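Local coordinates for surface glycoprotein (Trypanosoma brucei, PDB 5KLH) that probably acts as a sensor on the surface of the insect-stage parasite, its bilobed ectodomain being the part crystallised, at residues K24-W29 / G168-S173; N80-F85 / L160-D165. All blocks are in the same frame, centred on the assembly; numbering follows the deposited sequence.

Contact 1. Residues K24-W29 / G168-S173; sequences KPLESW and GEYRES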
loop_
_atom_site.group_PDB
_atom_site.type_symbol
_atom_site.label_atom_id
_atom_site.label_comp_id
_atom_site.label_asym_id
_atom_site.label_seq_id
_atom_site.Cartn_x
_atom_site.Cartn_y
_atom_site.Cartn_z
ATOM N N LYS A 24 -23.970 0.152 1.781
ATOM C CA LYS A 24 -25.091 0.905 1.225
ATOM C C LYS A 24 -24.770 2.365 0.892
ATOM O O LYS A 24 -25.114 2.838 -0.196
ATOM C CB LYS A 24 -26.283 0.807 2.179
ATOM C CG LYS A 24 -26.725 -0.653 2.310
ATOM C CD LYS A 24 -27.990 -0.854 3.134
ATOM C CE LYS A 24 -28.874 -1.932 2.503
ATOM N NZ LYS A 24 -28.080 -3.115 2.053
ATOM N N PRO A 25 -24.087 3.083 1.798
ATOM C CA PRO A 25 -23.754 4.459 1.409
ATOM C C PRO A 25 -22.817 4.523 0.202
ATOM O O PRO A 25 -22.849 5.492 -0.556
ATOM C CB PRO A 25 -23.064 5.030 2.657
ATOM C CG PRO A 25 -23.448 4.119 3.774
ATOM C CD PRO A 25 -23.643 2.770 3.168
ATOM N N LEU A 26 -22.001 3.494 0.014
ATOM C CA LEU A 26 -21.003 3.523 -1.052
ATOM C C LEU A 26 -21.614 3.418 -2.449
ATOM O O LEU A 26 -20.955 3.741 -3.445
ATOM C CB LEU A 26 -19.984 2.407 -0.844
ATOM C CG LEU A 26 -19.465 2.362 0.593
ATOM C CD1 LEU A 26 -18.429 1.263 0.753
ATOM C CD2 LEU A 26 -18.889 3.714 0.988
ATOM N N GLU A 27 -22.877 2.993 -2.525
ATOM C CA GLU A 27 -23.585 2.936 -3.805
ATOM C C GLU A 27 -23.737 4.323 -4.402
ATOM O O GLU A 27 -23.870 4.481 -5.624
ATOM C CB GLU A 27 -24.961 2.279 -3.641
ATOM C CG GLU A 27 -24.905 0.888 -3.028
ATOM C CD GLU A 27 -23.734 0.047 -3.538
ATOM O OE1 GLU A 27 -23.631 -0.180 -4.766
ATOM O OE2 GLU A 27 -22.908 -0.391 -2.699
ATOM N N SER A 28 -23.687 5.330 -3.538
ATOM C CA SER A 28 -23.798 6.712 -3.974
ATOM C C SER A 28 -22.457 7.333 -4.352
ATOM O O SER A 28 -22.380 8.535 -4.592
ATOM C CB SER A 28 -24.458 7.554 -2.879
ATOM O OG SER A 28 -25.762 7.072 -2.594
ATOM N N TRP A 29 -21.401 6.522 -4.416
ATOM C CA TRP A 29 -20.061 7.063 -4.679
ATOM C C TRP A 29 -19.788 7.256 -6.179
ATOM O O TRP A 29 -18.772 6.793 -6.736
ATOM C CB TRP A 29 -18.996 6.164 -4.031
ATOM C CG TRP A 29 -18.711 6.505 -2.584
ATOM C CD1 TRP A 29 -19.477 7.279 -1.752
ATOM C CD2 TRP A 29 -17.578 6.089 -1.807
ATOM N NE1 TRP A 29 -18.885 7.373 -0.515
ATOM C CE2 TRP A 29 -17.718 6.653 -0.524
ATOM C CE3 TRP A 29 -16.453 5.291 -2.075
ATOM C CZ2 TRP A 29 -16.787 6.441 0.494
ATOM C CZ3 TRP A 29 -15.522 5.093 -1.063
ATOM C CH2 TRP A 29 -15.697 5.666 0.202
ATOM N N GLY A 168 -22.182 11.801 8.476
ATOM C CA GLY A 168 -22.826 10.985 7.459
ATOM C C GLY A 168 -22.237 11.067 6.060
ATOM O O GLY A 168 -22.763 10.471 5.106
ATOM N N GLU A 169 -21.144 11.808 5.934
ATOM C CA GLU A 169 -20.398 11.851 4.688
ATOM C C GLU A 169 -18.956 11.412 4.942
ATOM O O GLU A 169 -18.675 10.759 5.961
ATOM C CB GLU A 169 -20.503 13.247 4.067
ATOM C CG GLU A 169 -21.968 13.570 3.732
ATOM C CD GLU A 169 -22.143 14.613 2.639
ATOM O OE1 GLU A 169 -21.492 15.674 2.717
ATOM O OE2 GLU A 169 -22.951 14.362 1.712
ATOM N N TYR A 170 -18.064 11.719 4.002
ATOM C CA TYR A 170 -16.694 11.198 4.025
ATOM C C TYR A 170 -15.663 12.276 3.690
ATOM O O TYR A 170 -16.006 13.318 3.124
ATOM C CB TYR A 170 -16.551 10.027 3.034
ATOM C CG TYR A 170 -17.487 8.874 3.301
ATOM C CD1 TYR A 170 -18.782 8.880 2.797
ATOM C CD2 TYR A 170 -17.079 7.786 4.060
ATOM C CE1 TYR A 170 -19.642 7.840 3.042
ATOM C CE2 TYR A 170 -17.932 6.736 4.312
ATOM C CZ TYR A 170 -19.214 6.769 3.798
ATOM O OH TYR A 170 -20.084 5.733 4.038
ATOM N N ARG A 171 -14.406 12.013 4.061
ATOM C CA ARG A 171 -13.274 12.900 3.778
ATOM C C ARG A 171 -12.053 12.006 3.646
ATOM O O ARG A 171 -12.119 10.842 4.050
ATOM C CB ARG A 171 -13.082 13.930 4.893
ATOM C CG ARG A 171 -12.752 13.270 6.213
ATOM C CD ARG A 171 -12.714 14.270 7.344
ATOM N NE ARG A 171 -12.915 13.582 8.611
ATOM C CZ ARG A 171 -13.262 14.183 9.742
ATOM N NH1 ARG A 171 -13.444 15.495 9.773
ATOM N NH2 ARG A 171 -13.430 13.464 10.840
ATOM N N GLU A 172 -10.947 12.509 3.094
ATOM C CA GLU A 172 -9.794 11.623 2.971
ATOM C C GLU A 172 -9.360 11.126 4.335
ATOM O O GLU A 172 -9.287 11.904 5.308
ATOM C CB GLU A 172 -8.590 12.270 2.278
ATOM C CG GLU A 172 -7.542 11.173 1.973
ATOM C CD GLU A 172 -6.254 11.622 1.303
ATOM O OE1 GLU A 172 -5.965 12.841 1.217
ATOM O OE2 GLU A 172 -5.504 10.711 0.878
ATOM N N SER A 173 -9.095 9.826 4.398
ATOM C CA SER A 173 -8.567 9.201 5.601
ATOM C C SER A 173 -7.277 9.865 6.054
ATOM O O SER A 173 -6.413 10.227 5.240
ATOM C CB SER A 173 -8.339 7.702 5.376
ATOM O OG SER A 173 -7.827 7.086 6.544
#
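The hydroxyl oxygen of Tyr170 ends among apolar carbons of the 24-29 turn, where Tyr170 OH lies 3.4 Å from Pro25 CB, and Pro25 CG and Leu26 CD2 are also close. Pro25 meets the phenol at its edge, near the ring plane, and the two side chains cross at about a right angle. The aromatic contact is a T-shaped stack: the indole of Trp29 turns its NE1-CZ2 edge onto one face of Tyr170, with ring centroids 5.1 Å apart and planes at 88°. Trp29 CZ2 sits over the centre of that face, 3.8 Å from Tyr170 CG, while Trp29 NE1 is 3.6 Å from Tyr170 CD1, nearer the ring margin. With CG opposite its own carbonyl carbon (chi1 -58°), the Tyr170 ring is carried toward the 24-29 turn, its face to the indole. Leu26 fills in beside both rings, its CD2 resting on an indole face toward the rim and near the phenol oxygen. Trp29 and Leu26 also pack on strand 197-204, joining the loop after helix 12-20 to the sheet. With the polarised indole edge directed at the electron-rich phenol face, the joint is consistent with weak aromatic electrostatics added to apolar packing.

Contact 2. Residues N80-F85 / L160-D165; sequences NTVAPF and LVAASD
The Phe85 ring meets Leu160 obliquely, with Phe85 CE2 4.3 Å from Leu160 CD1, and at its edge, in the ring plane, lies the carbonyl oxygen of Ala83, 3.5 Å from Phe85 CD1. Phe85 CG is set between its backbone N and carbonyl carbon (chi1 68°), a position that carries the ring across to strand 145-164. Further along, Val82 offers Ala162 the methyl opposite its backbone N (chi1 -176°), with Val82 CG1 4.2 Å from Ala162 CB. The strand supplies its partners in alternation, since the CB atoms of Leu160 and Ala162 point toward 80-85 and that of Val161 points away. The backbones stay well apart, Val82 CA and Ala162 CA being separated by 7.3 Å. Leu160 also packs on Val77, Val200 and Leu202, and Val82 on Trp29 and Tyr170. In the curled sheet the backbone of strand 170-172 is bonded to 80-85 on one edge and to 145-164 on the other, so Val82 and Phe85 reach Ala162 and Leu160 by side chains alone. Every touching atom across this pair is carbon, at the loose end of van der Waals spacing; the contact is therefore modest and rests on dispersion and burial of apolar surface.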
loop_
_atom_site.group_PDB
_atom_site.type_symbol
_atom_site.label_atom_id
_atom_site.label_comp_id
_atom_site.label_asym_id
_atom_site.label_seq_id
_atom_site.Cartn_x
_atom_site.Cartn_y
_atom_site.Cartn_z
ATOM N N ASN A 80 -19.345 11.989 -5.034
ATOM C CA ASN A 80 -20.537 12.281 -4.244
ATOM C C ASN A 80 -20.379 11.755 -2.816
ATOM O O ASN A 80 -20.030 10.590 -2.621
ATOM C CB ASN A 80 -21.763 11.663 -4.936
ATOM C CG ASN A 80 -23.062 11.995 -4.246
ATOM O OD1 ASN A 80 -23.331 13.154 -3.924
ATOM N ND2 ASN A 80 -23.885 10.976 -4.019
ATOM N N THR A 81 -20.607 12.648 -1.846
ATOM C CA THR A 81 -20.547 12.418 -0.395
ATOM C C THR A 81 -19.119 12.365 0.169
ATOM O O THR A 81 -18.946 12.232 1.372
ATOM C CB THR A 81 -21.319 11.112 0.066
ATOM O OG1 THR A 81 -20.572 9.924 -0.242
ATOM C CG2 THR A 81 -22.713 11.035 -0.555
ATOM N N VAL A 82 -18.107 12.508 -0.686
ATOM C CA VAL A 82 -16.725 12.583 -0.213
ATOM C C VAL A 82 -16.181 14.004 -0.378
ATOM O O VAL A 82 -16.139 14.525 -1.495
ATOM C CB VAL A 82 -15.811 11.579 -0.988
ATOM C CG1 VAL A 82 -14.399 11.591 -0.422
ATOM C CG2 VAL A 82 -16.385 10.173 -0.912
ATOM N N ALA A 83 -15.789 14.649 0.720
ATOM C CA ALA A 83 -15.190 15.983 0.610
ATOM C C ALA A 83 -14.054 15.954 -0.403
ATOM O O ALA A 83 -13.146 15.141 -0.275
ATOM C CB ALA A 83 -14.675 16.468 1.955
ATOM N N PRO A 84 -14.107 16.829 -1.423
ATOM C CA PRO A 84 -13.088 16.747 -2.469
ATOM C C PRO A 84 -11.663 16.839 -1.933
ATOM O O PRO A 84 -11.379 17.557 -0.960
ATOM C CB PRO A 84 -13.408 17.946 -3.362
ATOM C CG PRO A 84 -14.878 18.165 -3.161
ATOM C CD PRO A 84 -15.137 17.838 -1.729
ATOM N N PHE A 85 -10.770 16.093 -2.574
ATOM C CA PHE A 85 -9.359 16.181 -2.253
ATOM C C PHE A 85 -8.533 15.779 -3.445
ATOM O O PHE A 85 -9.035 15.120 -4.370
ATOM C CB PHE A 85 -9.005 15.331 -1.013
ATOM C CG PHE A 85 -9.114 13.844 -1.210
ATOM C CD1 PHE A 85 -10.331 13.200 -1.064
ATOM C CD2 PHE A 85 -7.987 13.084 -1.480
ATOM C CE1 PHE A 85 -10.434 11.819 -1.218
ATOM C CE2 PHE A 85 -8.083 11.703 -1.634
ATOM C CZ PHE A 85 -9.300 11.076 -1.507
ATOM N N LEU A 160 -6.855 4.843 -2.816
ATOM C CA LEU A 160 -7.141 5.963 -1.931
ATOM C C LEU A 160 -8.177 5.533 -0.913
ATOM O O LEU A 160 -8.944 4.608 -1.181
ATOM C CB LEU A 160 -7.638 7.174 -2.728
ATOM C CG LEU A 160 -6.713 7.645 -3.848
ATOM C CD1 LEU A 160 -7.354 8.755 -4.686
ATOM C CD2 LEU A 160 -5.416 8.146 -3.249
ATOM N N VAL A 161 -8.189 6.184 0.249
ATOM C CA VAL A 161 -9.128 5.813 1.310
ATOM C C VAL A 161 -9.858 7.019 1.882
ATOM O O VAL A 161 -9.250 8.057 2.185
ATOM C CB VAL A 161 -8.394 5.050 2.451
ATOM C CG1 VAL A 161 -9.371 4.527 3.487
ATOM C CG2 VAL A 161 -7.594 3.885 1.893
ATOM N N ALA A 162 -11.173 6.876 2.009
ATOM C CA ALA A 162 -11.996 7.888 2.679
ATOM C C ALA A 162 -12.513 7.369 4.009
ATOM O O ALA A 162 -12.838 6.192 4.139
ATOM C CB ALA A 162 -13.170 8.303 1.792
ATOM N N ALA A 163 -12.600 8.270 4.982
ATOM C CA ALA A 163 -13.143 7.999 6.314
ATOM C C ALA A 163 -14.435 8.773 6.544
ATOM O O ALA A 163 -14.609 9.872 6.012
ATOM C CB ALA A 163 -12.137 8.380 7.375
ATOM N N SER A 164 -15.330 8.217 7.348
ATOM C CA SER A 164 -16.513 8.971 7.765
ATOM C C SER A 164 -16.123 10.263 8.468
ATOM O O SER A 164 -15.164 10.295 9.237
ATOM C CB SER A 164 -17.388 8.139 8.701
ATOM O OG SER A 164 -17.825 6.962 8.062
ATOM N N ASP A 165 -16.862 11.334 8.204
ATOM C CA ASP A 165 -16.791 12.491 9.084
ATOM C C ASP A 165 -17.778 12.228 10.231
ATOM O O ASP A 165 -18.269 11.103 10.391
ATOM C CB ASP A 165 -17.091 13.800 8.337
ATOM C CG ASP A 165 -18.421 13.779 7.590
ATOM O OD1 ASP A 165 -19.257 12.903 7.863
ATOM O OD2 ASP A 165 -18.635 14.667 6.733
#

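The centres of contacts 1 and 2 are about 6 Å apart, and Tyr170 ties them together. A probable backbone hydrogen bond joins Tyr170 O to Ala83 N (2.8 Å), and another links Arg171 O to Ala163 N (2.8 Å) where strand 170-172 turns back antiparallel to 145-164. Trp29 NE1 also comes within 3.1 Å of Thr81 OG1, as packing, and the indole touches Val82 and Ala162, both of contact 2. The two contacts thus form one continuous packed patch in the lobe that carries both chain termini. None of the four disulfides, which involve cysteines from Cys101 to Cys149, belongs to either contact.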